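Local coordinates for Doc8: Type I dockerin repeat domain from family 9 glycoside hydrolase WP_009982745[Ruminococcus flavefaciens] (Ruminococcus flavefaciens FD-1, PDB 5M2S), which probably tethers a family 9 glycoside hydrolase to the cellulosome by docking onto a cohesin module of a scaffoldin, through a small calcium-binding dockerin fold, at residues T66-G69 with E70-D74; G81-N84 with A85-L88. All blocks are in the same frame, centred on the assembly; numbering follows the deposited sequence. Where two conformers were deposited one is given.

Contact 1: residues T66-G69 with E70-D74; sequences TAQG and ELNGD. With CA (calcium ion), chain F.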
# COMPACT_ATOMS: atom_id res chain seq x y z
N THR B 66 -21.38 5.77 -5.45
CA THR B 66 -22.58 5.86 -6.24
C THR B 66 -23.21 4.49 -6.41
O THR B 66 -22.59 3.46 -6.15
CB THR B 66 -22.29 6.45 -7.61
OG1 THR B 66 -21.46 5.55 -8.37
CG2 THR B 66 -21.58 7.78 -7.49
N ALA B 67 -24.46 4.48 -6.87
CA ALA B 67 -25.12 3.19 -7.18
C ALA B 67 -24.31 2.33 -8.14
O ALA B 67 -24.17 1.11 -7.95
CB ALA B 67 -26.50 3.43 -7.72
N GLN B 68 -23.79 2.95 -9.20
CA GLN B 68 -23.00 2.22 -10.18
C GLN B 68 -21.74 1.69 -9.50
O GLN B 68 -21.31 0.55 -9.75
CB GLN B 68 -22.62 3.10 -11.37
CG GLN B 68 -21.84 2.35 -12.44
CD GLN B 68 -22.68 1.24 -13.07
OE1 GLN B 68 -23.72 1.51 -13.66
NE2 GLN B 68 -22.25 -0.00 -12.92
N GLY B 69 -21.17 2.51 -8.61
CA GLY B 69 -20.00 2.09 -7.86
C GLY B 69 -20.27 0.87 -6.97
O GLY B 69 -19.41 -0.02 -6.83
N GLU B 70 -21.45 0.81 -6.36
CA GLU B 70 -21.81 -0.34 -5.54
C GLU B 70 -21.99 -1.59 -6.37
O GLU B 70 -21.75 -2.70 -5.87
CB GLU B 70 -23.07 -0.08 -4.71
CG GLU B 70 -22.84 0.98 -3.66
CD GLU B 70 -23.92 1.02 -2.61
OE1 GLU B 70 -25.09 0.71 -2.95
OE2 GLU B 70 -23.57 1.33 -1.45
N LEU B 71 -22.48 -1.45 -7.59
CA LEU B 71 -22.57 -2.61 -8.51
C LEU B 71 -21.16 -3.06 -8.90
O LEU B 71 -20.86 -4.24 -8.82
CB LEU B 71 -23.37 -2.31 -9.77
CG LEU B 71 -24.86 -2.04 -9.50
CD1 LEU B 71 -25.57 -1.61 -10.77
CD2 LEU B 71 -25.53 -3.27 -8.94
N ASN B 72 -20.33 -2.11 -9.33
CA ASN B 72 -18.96 -2.45 -9.73
C ASN B 72 -18.13 -3.06 -8.62
O ASN B 72 -17.28 -3.92 -8.85
CB ASN B 72 -18.21 -1.20 -10.21
CG ASN B 72 -18.76 -0.64 -11.50
OD1 ASN B 72 -19.54 -1.27 -12.22
ND2 ASN B 72 -18.31 0.57 -11.82
N GLY B 73 -18.36 -2.58 -7.41
CA GLY B 73 -17.58 -2.98 -6.28
C GLY B 73 -17.93 -4.30 -5.65
O GLY B 73 -17.19 -4.79 -4.80
N ASP B 74 -19.03 -4.90 -6.09
CA ASP B 74 -19.54 -6.16 -5.48
C ASP B 74 -18.84 -7.34 -6.15
O ASP B 74 -19.44 -8.10 -6.93
CB ASP B 74 -21.06 -6.25 -5.59
CG ASP B 74 -21.64 -7.44 -4.85
OD1 ASP B 74 -20.87 -8.11 -4.11
OD2 ASP B 74 -22.86 -7.69 -5.00
CA CA F . -19.98 -8.38 -2.03
O HOH W 1 -19.02 -9.35 -0.03
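Q68 and N72, one helical turn apart, join their carboxamides along one flank of the short helix 67-72. Q68 NE2 donates to N72 OD1 at 3.1 Å, with the acceptor close to the glutamine's amide plane but the donor standing above the asparagine's carbonyl plane; the two amides are inclined by 38°. The glutamine chain starts with CG opposite its own nitrogen (chi1 -177°) and then bends at chi2, which brings NE2 back to OD1 of N72. Both groups have further partners: Q68 NE2 also bonds N24 O, and the buried N72 ND2 is held by T26 OG1 and D30 O, tying the helix to the N-terminal part of the chain.

The buried side, with G69, N72 and G73, is closely bonded. N72 N reaches Q68 O at 2.9 Å in a nearly straight bond, and G73 N closes on G69 O at 2.8 Å. At the opposite end T66 is the N-cap, its OG1 accepting from G69 N at 3.1 Å, while its carbonyl O takes E70 N at 2.9 Å. The helix leads directly into the second calcium-binding loop of the dockerin, an EF-hand-like loop whose first ligand is D74: OD1 binds the calcium ion at 2.3 Å, and OD2 accepts from G79 N.

By contrast, A67 and L71 form the open side, linked through the backbone bond from L71 N to A67 O, with L71 CG resting 3.6 Å from that same oxygen. E70, partly exposed, is tied down: its chain passes T66 O, and OE1 forms a salt bridge with R57.

Contact 2: residues G81-N84 with A85-L88; sequences GITN and ADAL. With CA (calcium ion), chain F.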
# COMPACT_ATOMS: atom_id res chain seq x y z
N GLY B 81 -24.03 -7.58 -2.27
CA GLY B 81 -23.79 -6.15 -2.05
C GLY B 81 -22.44 -5.88 -1.46
O GLY B 81 -21.54 -6.72 -1.56
N ILE B 82 -22.29 -4.69 -0.88
CA ILE B 82 -20.98 -4.22 -0.47
C ILE B 82 -20.71 -4.55 0.98
O ILE B 82 -21.48 -4.16 1.90
CB ILE B 82 -20.82 -2.72 -0.74
CG1 ILE B 82 -20.91 -2.43 -2.24
CG2 ILE B 82 -19.51 -2.22 -0.14
CD1 ILE B 82 -19.78 -3.02 -3.08
N THR B 83 -19.64 -5.31 1.20
CA THR B 83 -19.15 -5.59 2.54
C THR B 83 -17.64 -5.40 2.58
O THR B 83 -17.01 -5.18 1.55
CB THR B 83 -19.46 -7.03 3.00
OG1 THR B 83 -18.59 -7.98 2.36
CG2 THR B 83 -20.89 -7.40 2.71
N ASN B 84 -17.06 -5.54 3.78
CA ASN B 84 -15.60 -5.41 3.94
C ASN B 84 -14.85 -6.34 2.99
O ASN B 84 -13.78 -5.99 2.46
CB ASN B 84 -15.17 -5.72 5.39
CG ASN B 84 -15.48 -4.59 6.36
OD1 ASN B 84 -15.70 -3.43 5.98
ND2 ASN B 84 -15.50 -4.93 7.66
N ALA B 85 -15.39 -7.54 2.77
CA ALA B 85 -14.73 -8.52 1.93
C ALA B 85 -14.58 -8.09 0.49
O ALA B 85 -13.69 -8.58 -0.21
CB ALA B 85 -15.49 -9.84 2.00
N ASP B 86 -15.42 -7.17 0.02
CA ASP B 86 -15.24 -6.60 -1.34
C ASP B 86 -13.94 -5.78 -1.45
O ASP B 86 -13.20 -5.88 -2.45
CB ASP B 86 -16.47 -5.78 -1.72
CG ASP B 86 -17.71 -6.65 -1.89
OD1 ASP B 86 -17.70 -7.56 -2.75
OD2 ASP B 86 -18.68 -6.47 -1.13
N ALA B 87 -13.68 -4.98 -0.42
CA ALA B 87 -12.43 -4.22 -0.34
C ALA B 87 -11.23 -5.14 -0.28
O ALA B 87 -10.26 -4.95 -1.00
CB ALA B 87 -12.44 -3.29 0.86
N LEU B 88 -11.31 -6.18 0.56
CA LEU B 88 -10.22 -7.15 0.65
C LEU B 88 -9.97 -7.84 -0.66
O LEU B 88 -8.81 -8.09 -1.01
CB LEU B 88 -10.50 -8.21 1.71
CG LEU B 88 -10.63 -7.66 3.14
CD1 LEU B 88 -11.06 -8.75 4.12
CD2 LEU B 88 -9.32 -7.08 3.57
CA CA F . -19.98 -8.38 -2.03
O HOH W 1 -19.02 -9.35 -0.03
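D86 grips the calcium ion with both carboxylate oxygens, OD1 and OD2 each at 2.5 Å, while G81 presents its backbone O to the same ion at 2.3 Å. Water 1 is a further ligand, and D74, N76 and N80 complete the shell.

One step out, T83 steadies two of these ligands. Its backbone N lies 2.8 Å from D86 OD2, in a nearly straight bond (166°) on the anti lone pair, so this oxygen serves metal and amide together and the rotation of the carboxylate is restrained. T83 OG1 lies between its backbone N and carbonyl carbon (chi1 75°), from where it meets water 1 at 2.8 Å and receives a weak bond from A85 N at 3.3 Å.

Further out, D86 N bonds T83 O from above the carbonyl plane, and L88 N bonds N84 O within it, continuing helix 84-94. I82 turns CD1 back to 4.1 Å from D86 OD2 and, with A87, packs on helix 39-50. T83 is the N-cap of helix 84-94, and D86 OD2, accepting from T83 N, makes the pair a capping box, combined here with the bidentate acid that closes an EF-hand-like calcium loop, as in type I dockerins.

Overall arrangement
Contact 1 comes first along the chain, on helix 67-72, and contact 2 follows at the start of helix 84-94; their centres are 11 Å apart. The calcium loop begins in contact 1 and ends in contact 2, and they meet at the ion: contact 1 supplies its opening ligand and contact 2 its closing ones, with water 1 common to both. They also touch directly, through a probable hydrogen bond from G81 N to D74 OD2 and through I82 and D86 packing on G73. The ion thus ties the chain leaving helix 67-72 to the first turn of helix 84-94. L88 in contact 2 also packs against the other protein chain, consistent with a partner-binding surface on helix 84-94.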